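Local coordinates for T-lymphoma invasion and metastasis-inducing protein 1 (Homo sapiens, PDB 4K2P), which probably activates Rac as a guanine nucleotide exchange factor, its PH-CC-Ex region probably serving phosphoinositide and protein binding, including Par-3, at residues F19-S30 against R227-A238; W70-A78 against I113-V124. The protein carries 5 engineered substitutions. One frame throughout, in Å; residues are numbered along the deposited sequence. Where two conformers were deposited one is given.

In the fold
Both contacts set helical segments against the same antiparallel sheet. Contact 2 is the more deeply buried and stays within the PH domain: strand 75-78 and the turn before it lie along helix 106-128. Contact 1 is partly buried and joins the PH hairpin 19-30 to helices 219-228 and 233-241 of the CC-Ex region. Its chemistry follows its place. An apolar centre grades into an exposed border where an arginine and a serine meet backbone carbonyls. In contact 2 a histidine and a water bond to the backbone within an aliphatic interface, and a thiol lies close to a turn carbonyl. The contact centres lie about 19 Å apart, yet H237 packs on I75 and V233 on Q77.

Contact 1 of 2, residues F19-S30 against R227-A238; sequences FLVHKKNKKVES and RLGIFSVSSFHA
L20 and V28 form the apolar centre with L228 and A238. L20 CD1 lies 3.8 Å from A238 CB and against S235, while CD2 meets L228 CD2 at 4.0 Å. L228 crosses L20 and V28 at about a right angle. V28 holds CG1 anti to its own N (chi1 -180°), which sets it against the L228 methyls and puts CG2 3.4 Å from A238 O. Cut back to an alanine, V28 would lose CG1 and CG2, and a gap would probably open between the L228 methyls and A238. F19 turns its ring edge to I230, CZ 4.0 Å from CG1.

The polar contacts lie toward the exposed side. R227 bends at chi3 and grips V28 O with both terminal nitrogens. R227 NH1 lies 2.9 Å from V28 O, in the carbonyl plane; the bond from NH2 to this oxygen is weak. S30 OG gives a weak bond to L228 O at 2.9 Å, where a Schellman motif with G229 ends the helix.

S232 then caps helix 233-241, its OG accepting from S235 N. One side of this helix faces the hairpin of strands 10-23 and 27-30; V233 and F236 pack on helices 168-203 and 210-214.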
loop_
_atom_site.group_PDB
_atom_site.type_symbol
_atom_site.label_atom_id
_atom_site.label_comp_id
_atom_site.label_asym_id
_atom_site.label_seq_id
_atom_site.Cartn_x
_atom_site.Cartn_y
_atom_site.Cartn_z
ATOM N N PHE A 19 6.646 11.464 1.103
ATOM C CA PHE A 19 5.304 11.874 0.710
ATOM C C PHE A 19 4.316 11.887 1.889
ATOM O O PHE A 19 3.701 12.915 2.176
ATOM C CB PHE A 19 4.803 10.955 -0.403
ATOM C CG PHE A 19 3.488 11.372 -0.987
ATOM C CD1 PHE A 19 3.265 12.689 -1.352
ATOM C CD2 PHE A 19 2.484 10.444 -1.198
ATOM C CE1 PHE A 19 2.057 13.078 -1.890
ATOM C CE2 PHE A 19 1.278 10.825 -1.739
ATOM C CZ PHE A 19 1.062 12.144 -2.086
ATOM N N LEU A 20 4.159 10.744 2.549
ATOM C CA LEU A 20 3.360 10.637 3.770
ATOM C C LEU A 20 4.242 10.047 4.865
ATOM O O LEU A 20 5.168 9.293 4.575
ATOM C CB LEU A 20 2.120 9.773 3.551
ATOM C CG LEU A 20 1.189 10.257 2.443
ATOM C CD1 LEU A 20 0.143 9.224 2.101
ATOM C CD2 LEU A 20 0.526 11.574 2.855
ATOM N N VAL A 21 3.948 10.397 6.115
ATOM C CA VAL A 21 4.758 9.997 7.260
ATOM C C VAL A 21 3.867 9.537 8.409
ATOM O O VAL A 21 2.907 10.226 8.776
ATOM C CB VAL A 21 5.653 11.147 7.766
ATOM C CG1 VAL A 21 6.433 10.712 8.997
ATOM C CG2 VAL A 21 6.623 11.582 6.690
ATOM N N HIS A 22 4.183 8.376 8.979
ATOM C CA HIS A 22 3.417 7.855 10.103
ATOM C C HIS A 22 3.943 8.457 11.403
ATOM O O HIS A 22 5.145 8.584 11.617
ATOM C CB HIS A 22 3.450 6.315 10.133
ATOM C CG HIS A 22 4.705 5.724 10.702
ATOM N ND1 HIS A 22 5.966 6.086 10.280
ATOM C CD2 HIS A 22 4.887 4.761 11.638
ATOM C CE1 HIS A 22 6.870 5.388 10.946
ATOM N NE2 HIS A 22 6.240 4.575 11.774
ATOM N N LYS A 23 2.997 8.852 12.246
ATOM C CA LYS A 23 3.241 9.520 13.515
ATOM C C LYS A 23 2.526 8.751 14.620
ATOM O O LYS A 23 1.691 7.891 14.341
ATOM C CB LYS A 23 2.746 10.972 13.467
ATOM C CG LYS A 23 3.390 11.831 12.396
ATOM C CD LYS A 23 4.855 12.069 12.709
ATOM C CE LYS A 23 5.444 13.159 11.836
ATOM N NZ LYS A 23 5.029 14.515 12.288
ATOM N N LYS A 24 2.864 9.041 15.870
ATOM C CA LYS A 24 2.222 8.371 16.997
ATOM C C LYS A 24 0.701 8.455 16.981
ATOM O O LYS A 24 0.098 9.278 16.290
ATOM C CB LYS A 24 2.708 8.945 18.330
ATOM C CG LYS A 24 4.175 8.745 18.659
ATOM C CD LYS A 24 4.456 9.360 20.026
ATOM C CE LYS A 24 5.848 9.062 20.545
ATOM N NZ LYS A 24 6.136 9.854 21.774
ATOM N N ASN A 25 0.105 7.574 17.771
ATOM C CA ASN A 25 -1.335 7.460 17.907
ATOM C C ASN A 25 -2.052 7.130 16.601
ATOM O O ASN A 25 -3.201 7.529 16.406
ATOM C CB ASN A 25 -1.906 8.747 18.502
ATOM C CG ASN A 25 -3.127 8.495 19.369
ATOM O OD1 ASN A 25 -3.213 7.479 20.062
ATOM N ND2 ASN A 25 -4.082 9.417 19.333
ATOM N N LYS A 26 -1.355 6.446 15.699
ATOM C CA LYS A 26 -1.957 5.916 14.473
ATOM C C LYS A 26 -2.289 7.004 13.452
ATOM O O LYS A 26 -3.203 6.832 12.645
ATOM C CB LYS A 26 -3.224 5.114 14.800
ATOM C CG LYS A 26 -3.039 4.046 15.867
ATOM C CD LYS A 26 -4.368 3.389 16.224
ATOM C CE LYS A 26 -4.210 2.351 17.335
ATOM N NZ LYS A 26 -3.407 1.169 16.906
ATOM N N LYS A 27 -1.529 8.099 13.462
ATOM C CA LYS A 27 -1.789 9.223 12.564
ATOM C C LYS A 27 -0.907 9.194 11.329
ATOM O O LYS A 27 0.212 8.732 11.384
ATOM C CB LYS A 27 -1.553 10.556 13.277
ATOM C CG LYS A 27 -2.495 10.878 14.418
ATOM C CD LYS A 27 -2.412 12.362 14.784
ATOM C CE LYS A 27 -1.000 12.811 15.190
ATOM N NZ LYS A 27 -0.592 12.324 16.541
ATOM N N VAL A 28 -1.456 9.599 10.195
ATOM C CA VAL A 28 -0.665 9.862 9.005
ATOM C C VAL A 28 -0.641 11.371 8.794
ATOM O O VAL A 28 -1.655 12.033 9.007
ATOM C CB VAL A 28 -1.230 9.163 7.762
ATOM C CG1 VAL A 28 -0.366 9.467 6.558
ATOM C CG2 VAL A 28 -1.297 7.659 7.988
ATOM N N GLU A 29 0.506 11.911 8.398
ATOM C CA GLU A 29 0.625 13.330 8.058
ATOM C C GLU A 29 1.374 13.482 6.744
ATOM O O GLU A 29 2.152 12.613 6.359
ATOM C CB GLU A 29 1.348 14.108 9.152
ATOM C CG GLU A 29 0.533 14.281 10.424
ATOM C CD GLU A 29 1.286 15.059 11.477
ATOM O OE1 GLU A 29 2.419 15.499 11.184
ATOM O OE2 GLU A 29 0.754 15.222 12.595
ATOM N N SER A 30 1.142 14.588 6.053
ATOM C CA SER A 30 1.916 14.895 4.864
ATOM C C SER A 30 3.342 15.260 5.235
ATOM O O SER A 30 3.585 15.848 6.286
ATOM C CB SER A 30 1.277 16.040 4.080
ATOM O OG SER A 30 0.207 15.560 3.293
ATOM N N ARG A 227 -7.755 15.891 4.884
ATOM C CA ARG A 227 -6.788 16.551 5.747
ATOM C C ARG A 227 -5.384 16.432 5.150
ATOM O O ARG A 227 -4.594 17.368 5.216
ATOM C CB ARG A 227 -6.845 15.949 7.152
ATOM C CG ARG A 227 -5.757 16.426 8.100
ATOM C CD ARG A 227 -5.881 15.745 9.460
ATOM N NE ARG A 227 -5.852 14.290 9.329
ATOM C CZ ARG A 227 -4.766 13.587 9.021
ATOM N NH1 ARG A 227 -3.612 14.210 8.792
ATOM N NH2 ARG A 227 -4.839 12.264 8.924
ATOM N N LEU A 228 -5.084 15.277 4.564
ATOM C CA LEU A 228 -3.781 15.032 3.957
ATOM C C LEU A 228 -3.570 15.786 2.646
ATOM O O LEU A 228 -2.432 16.000 2.231
ATOM C CB LEU A 228 -3.597 13.539 3.689
ATOM C CG LEU A 228 -3.389 12.620 4.880
ATOM C CD1 LEU A 228 -3.384 11.188 4.395
ATOM C CD2 LEU A 228 -2.098 12.964 5.592
ATOM N N GLY A 229 -4.658 16.183 1.994
ATOM C CA GLY A 229 -4.550 16.873 0.722
ATOM C C GLY A 229 -4.383 15.928 -0.454
ATOM O O GLY A 229 -3.916 16.337 -1.515
ATOM N N ILE A 230 -4.729 14.658 -0.266
ATOM C CA ILE A 230 -4.575 13.673 -1.332
ATOM C C ILE A 230 -5.594 12.533 -1.191
ATOM O O ILE A 230 -5.718 11.930 -0.138
ATOM C CB ILE A 230 -3.116 13.107 -1.349
ATOM C CG1 ILE A 230 -2.947 12.001 -2.393
ATOM C CG2 ILE A 230 -2.691 12.630 0.037
ATOM C CD1 ILE A 230 -3.159 12.469 -3.810
ATOM N N PHE A 231 -6.338 12.286 -2.267
ATOM C CA PHE A 231 -7.256 11.159 -2.382
ATOM C C PHE A 231 -6.713 10.218 -3.432
ATOM O O PHE A 231 -6.840 10.470 -4.627
ATOM C CB PHE A 231 -8.665 11.603 -2.790
ATOM C CG PHE A 231 -9.359 12.456 -1.777
ATOM C CD1 PHE A 231 -9.054 13.802 -1.656
ATOM C CD2 PHE A 231 -10.332 11.915 -0.954
ATOM C CE1 PHE A 231 -9.708 14.593 -0.724
ATOM C CE2 PHE A 231 -10.988 12.700 -0.021
ATOM C CZ PHE A 231 -10.673 14.035 0.099
ATOM N N SER A 232 -6.126 9.121 -2.979
ATOM C CA SER A 232 -5.514 8.160 -3.875
ATOM C C SER A 232 -5.410 6.821 -3.170
ATOM O O SER A 232 -5.595 6.730 -1.961
ATOM C CB SER A 232 -4.128 8.629 -4.297
ATOM O OG SER A 232 -3.256 8.558 -3.178
ATOM N N VAL A 233 -5.126 5.778 -3.933
ATOM C CA VAL A 233 -4.870 4.469 -3.362
ATOM C C VAL A 233 -3.748 4.565 -2.341
ATOM O O VAL A 233 -3.796 3.906 -1.319
ATOM C CB VAL A 233 -4.513 3.445 -4.454
ATOM C CG1 VAL A 233 -4.053 2.122 -3.839
ATOM C CG2 VAL A 233 -5.721 3.212 -5.345
ATOM N N SER A 234 -2.748 5.399 -2.608
ATOM C CA SER A 234 -1.586 5.490 -1.724
ATOM C C SER A 234 -1.914 6.087 -0.355
ATOM O O SER A 234 -1.396 5.623 0.659
ATOM C CB SER A 234 -0.477 6.310 -2.385
ATOM O OG SER A 234 0.004 5.652 -3.539
ATOM N N SER A 235 -2.743 7.126 -0.319
ATOM C CA SER A 235 -3.114 7.741 0.951
ATOM C C SER A 235 -4.121 6.865 1.709
ATOM O O SER A 235 -4.107 6.803 2.933
ATOM C CB SER A 235 -3.682 9.142 0.719
ATOM O OG SER A 235 -4.872 9.090 -0.044
ATOM N N PHE A 236 -4.987 6.194 0.960
ATOM C CA PHE A 236 -5.962 5.264 1.516
ATOM C C PHE A 236 -5.196 4.157 2.224
ATOM O O PHE A 236 -5.464 3.839 3.379
ATOM C CB PHE A 236 -6.844 4.712 0.388
ATOM C CG PHE A 236 -8.010 3.875 0.844
ATOM C CD1 PHE A 236 -8.332 3.731 2.187
ATOM C CD2 PHE A 236 -8.797 3.233 -0.093
ATOM C CE1 PHE A 236 -9.414 2.957 2.579
ATOM C CE2 PHE A 236 -9.883 2.464 0.296
ATOM C CZ PHE A 236 -10.187 2.322 1.633
ATOM N N HIS A 237 -4.205 3.607 1.529
ATOM C CA HIS A 237 -3.386 2.538 2.074
ATOM C C HIS A 237 -2.641 3.019 3.298
ATOM O O HIS A 237 -2.582 2.312 4.285
ATOM C CB HIS A 237 -2.384 2.001 1.055
ATOM C CG HIS A 237 -1.588 0.847 1.575
ATOM N ND1 HIS A 237 -0.283 0.602 1.208
ATOM C CD2 HIS A 237 -1.915 -0.125 2.459
ATOM C CE1 HIS A 237 0.159 -0.472 1.836
ATOM N NE2 HIS A 237 -0.812 -0.929 2.604
ATOM N N ALA A 238 -2.061 4.217 3.235
ATOM C CA ALA A 238 -1.279 4.729 4.357
ATOM C C ALA A 238 -2.146 4.841 5.614
ATOM O O ALA A 238 -1.708 4.509 6.713
ATOM C CB ALA A 238 -0.661 6.079 4.016
#

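Contact 2 of 2, residues W70-A78 against I113-V124; sequences WVENSIVQA and ITAIHSACATAV
H117 reaches across to V76 and offers the edge of its imidazole to the strand backbone. H117 NE2 accepts from V76 N at 3.1 Å, with an N-H...N angle of 149°. The donor sits slightly out of the ring plane. ND1 bonds to S201 OG, so both nitrogens are engaged and the ring's rotation is probably fixed.

V76 points at the helix and spreads its methyls between two isoleucines. V76 CG1, anti to the backbone N (chi1 -169°), meets I113 CG1 at 3.8 Å. V76 CG2 lies 3.7 Å from I116 CG2, and the two side chains cross at about a right angle. I113 CD1 extends further along the strand to A78.

This is the C-terminal helix of the PH fold packed on its curled sheet. Strand 75-78 runs nearly antiparallel to the helix, at 163°.

Beyond H117 the helix meets the type II turn V71-S74. C120 directs SG at the turn, 3.0 Å from V71 O. S74 OG bonds to V71 O at 2.8 Å, from above the carbonyl plane. A water ties the turn to the helix: it accepts from N73 N and donates to C120 O. E72 lays its CG 3.6 Å from A123 CB. Helix 168-203 also reaches the turn, where Y198 OH bonds to S74 O.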
loop_
_atom_site.group_PDB
_atom_site.type_symbol
_atom_site.label_atom_id
_atom_site.label_comp_id
_atom_site.label_asym_id
_atom_site.label_seq_id
_atom_site.Cartn_x
_atom_site.Cartn_y
_atom_site.Cartn_z
ATOM N N TRP A 70 12.001 -0.447 4.501
ATOM C CA TRP A 70 11.425 -1.785 4.522
ATOM C C TRP A 70 10.102 -1.789 3.771
ATOM O O TRP A 70 9.208 -1.028 4.113
ATOM C CB TRP A 70 11.233 -2.224 5.969
ATOM C CG TRP A 70 10.757 -3.628 6.162
ATOM C CD1 TRP A 70 11.288 -4.767 5.625
ATOM C CD2 TRP A 70 9.655 -4.041 6.974
ATOM N NE1 TRP A 70 10.576 -5.862 6.052
ATOM C CE2 TRP A 70 9.570 -5.443 6.882
ATOM C CE3 TRP A 70 8.728 -3.357 7.771
ATOM C CZ2 TRP A 70 8.594 -6.176 7.550
ATOM C CZ3 TRP A 70 7.760 -4.086 8.432
ATOM C CH2 TRP A 70 7.701 -5.481 8.321
ATOM N N VAL A 71 9.967 -2.645 2.763
ATOM C CA VAL A 71 8.823 -2.562 1.858
ATOM C C VAL A 71 7.977 -3.829 1.822
ATOM O O VAL A 71 7.177 -3.998 0.903
ATOM C CB VAL A 71 9.274 -2.240 0.408
ATOM C CG1 VAL A 71 10.068 -0.945 0.386
ATOM C CG2 VAL A 71 10.087 -3.367 -0.185
ATOM N N GLU A 72 8.128 -4.702 2.817
ATOM C CA GLU A 72 7.237 -5.856 2.939
ATOM C C GLU A 72 5.804 -5.349 3.021
ATOM O O GLU A 72 5.541 -4.355 3.684
ATOM C CB GLU A 72 7.560 -6.709 4.177
ATOM C CG GLU A 72 8.477 -7.894 3.903
ATOM C CD GLU A 72 8.700 -8.800 5.116
ATOM O OE1 GLU A 72 7.764 -9.010 5.916
ATOM O OE2 GLU A 72 9.832 -9.306 5.266
ATOM N N ASN A 73 4.902 -6.005 2.303
ATOM C CA ASN A 73 3.470 -5.700 2.352
ATOM C C ASN A 73 3.156 -4.265 1.926
ATOM O O ASN A 73 2.241 -3.632 2.444
ATOM C CB ASN A 73 2.909 -5.981 3.753
ATOM C CG ASN A 73 2.934 -7.458 4.103
ATOM O OD1 ASN A 73 2.537 -8.305 3.302
ATOM N ND2 ASN A 73 3.400 -7.775 5.299
ATOM N N SER A 74 3.912 -3.773 0.950
ATOM C CA SER A 74 3.698 -2.452 0.376
ATOM C C SER A 74 2.772 -2.491 -0.839
ATOM O O SER A 74 2.451 -3.554 -1.366
ATOM C CB SER A 74 5.032 -1.832 -0.035
ATOM O OG SER A 74 5.819 -1.531 1.097
ATOM N N ILE A 75 2.333 -1.314 -1.265
ATOM C CA ILE A 75 1.676 -1.145 -2.548
ATOM C C ILE A 75 2.450 -0.086 -3.321
ATOM O O ILE A 75 2.892 0.902 -2.758
ATOM C CB ILE A 75 0.196 -0.713 -2.401
ATOM C CG1 ILE A 75 -0.637 -1.832 -1.769
ATOM C CG2 ILE A 75 -0.399 -0.349 -3.760
ATOM C CD1 ILE A 75 -2.047 -1.395 -1.333
ATOM N N VAL A 76 2.583 -0.283 -4.623
ATOM C CA VAL A 76 3.206 0.696 -5.484
ATOM C C VAL A 76 2.175 1.022 -6.556
ATOM O O VAL A 76 1.524 0.122 -7.086
ATOM C CB VAL A 76 4.521 0.197 -6.119
ATOM C CG1 VAL A 76 5.253 1.350 -6.785
ATOM C CG2 VAL A 76 5.417 -0.450 -5.074
ATOM N N GLN A 77 2.025 2.311 -6.845
ATOM C CA GLN A 77 1.075 2.809 -7.839
ATOM C C GLN A 77 1.734 3.862 -8.719
ATOM O O GLN A 77 2.396 4.758 -8.218
ATOM C CB GLN A 77 -0.153 3.436 -7.169
ATOM C CG GLN A 77 -1.024 2.476 -6.381
ATOM C CD GLN A 77 -1.905 1.637 -7.276
ATOM O OE1 GLN A 77 -2.969 2.077 -7.714
ATOM N NE2 GLN A 77 -1.475 0.416 -7.540
ATOM N N ALA A 78 1.536 3.768 -10.024
ATOM C CA ALA A 78 1.849 4.872 -10.918
ATOM C C ALA A 78 1.051 6.096 -10.505
ATOM O O ALA A 78 -0.061 5.974 -9.997
ATOM C CB ALA A 78 1.536 4.505 -12.354
ATOM N N ILE A 113 7.632 -1.297 -10.554
ATOM C CA ILE A 113 6.420 -1.766 -9.899
ATOM C C ILE A 113 6.441 -3.290 -9.850
ATOM O O ILE A 113 6.125 -3.892 -8.828
ATOM C CB ILE A 113 5.146 -1.263 -10.615
ATOM C CG1 ILE A 113 4.992 0.243 -10.380
ATOM C CG2 ILE A 113 3.908 -1.994 -10.090
ATOM C CD1 ILE A 113 3.800 0.870 -11.048
ATOM N N THR A 114 6.863 -3.902 -10.947
ATOM C CA THR A 114 6.904 -5.349 -11.057
ATOM C C THR A 114 7.904 -5.932 -10.072
ATOM O O THR A 114 7.603 -6.908 -9.398
ATOM C CB THR A 114 7.257 -5.777 -12.482
ATOM O OG1 THR A 114 6.156 -5.469 -13.340
ATOM C CG2 THR A 114 7.533 -7.272 -12.573
ATOM N N ALA A 115 9.073 -5.311 -9.958
ATOM C CA ALA A 115 10.136 -5.839 -9.109
ATOM C C ALA A 115 9.761 -5.742 -7.631
ATOM O O ALA A 115 10.002 -6.671 -6.862
ATOM C CB ALA A 115 11.439 -5.106 -9.367
ATOM N N ILE A 116 9.162 -4.625 -7.231
ATOM C CA ILE A 116 8.853 -4.427 -5.819
ATOM C C ILE A 116 7.713 -5.350 -5.400
ATOM O O ILE A 116 7.766 -5.948 -4.330
ATOM C CB ILE A 116 8.503 -2.972 -5.509
ATOM C CG1 ILE A 116 9.736 -2.090 -5.719
ATOM C CG2 ILE A 116 8.029 -2.826 -4.063
ATOM C CD1 ILE A 116 9.440 -0.611 -5.813
ATOM N N HIS A 117 6.705 -5.486 -6.255
ATOM C CA HIS A 117 5.559 -6.338 -5.964
ATOM C C HIS A 117 5.975 -7.801 -5.943
ATOM O O HIS A 117 5.446 -8.590 -5.170
ATOM C CB HIS A 117 4.449 -6.123 -6.994
ATOM C CG HIS A 117 3.637 -4.897 -6.742
ATOM N ND1 HIS A 117 2.734 -4.394 -7.649
ATOM C CD2 HIS A 117 3.602 -4.069 -5.675
ATOM C CE1 HIS A 117 2.179 -3.305 -7.154
ATOM N NE2 HIS A 117 2.681 -3.092 -5.952
ATOM N N SER A 118 6.939 -8.154 -6.786
ATOM C CA SER A 118 7.457 -9.516 -6.825
ATOM C C SER A 118 8.154 -9.843 -5.522
ATOM O O SER A 118 8.028 -10.941 -5.000
ATOM C CB SER A 118 8.419 -9.706 -7.995
ATOM O OG SER A 118 7.710 -9.786 -9.216
ATOM N N ALA A 119 8.915 -8.879 -5.019
ATOM C CA ALA A 119 9.612 -9.034 -3.758
ATOM C C ALA A 119 8.603 -9.210 -2.630
ATOM O O ALA A 119 8.802 -10.026 -1.741
ATOM C CB ALA A 119 10.506 -7.833 -3.491
ATOM N N CYS A 120 7.535 -8.422 -2.664
ATOM C CA CYS A 120 6.494 -8.501 -1.647
ATOM C C CYS A 120 5.797 -9.849 -1.703
ATOM O O CYS A 120 5.450 -10.425 -0.679
ATOM C CB CYS A 120 5.479 -7.374 -1.821
ATOM S SG CYS A 120 6.129 -5.762 -1.353
ATOM N N ALA A 121 5.614 -10.358 -2.912
ATOM C CA ALA A 121 4.922 -11.612 -3.110
ATOM C C ALA A 121 5.756 -12.747 -2.514
ATOM O O ALA A 121 5.221 -13.648 -1.865
ATOM C CB ALA A 121 4.660 -11.844 -4.586
ATOM N N THR A 122 7.069 -12.680 -2.734
ATOM C CA THR A 122 8.006 -13.655 -2.194
ATOM C C THR A 122 8.023 -13.589 -0.674
ATOM O O THR A 122 8.137 -14.613 -0.013
ATOM C CB THR A 122 9.454 -13.429 -2.723
ATOM O OG1 THR A 122 9.483 -13.576 -4.147
ATOM C CG2 THR A 122 10.421 -14.433 -2.110
ATOM N N ALA A 123 7.909 -12.388 -0.121
ATOM C CA ALA A 123 7.914 -12.232 1.326
ATOM C C ALA A 123 6.673 -12.888 1.943
ATOM O O ALA A 123 6.749 -13.497 3.010
ATOM C CB ALA A 123 7.987 -10.762 1.704
ATOM N N VAL A 124 5.532 -12.761 1.269
ATOM C CA VAL A 124 4.298 -13.386 1.725
ATOM C C VAL A 124 4.459 -14.901 1.722
ATOM O O VAL A 124 4.027 -15.583 2.652
ATOM C CB VAL A 124 3.098 -12.981 0.839
ATOM C CG1 VAL A 124 1.855 -13.793 1.181
ATOM C CG2 VAL A 124 2.805 -11.500 0.994
HETATM O O HOH W 1 5.113 -8.724 1.514
#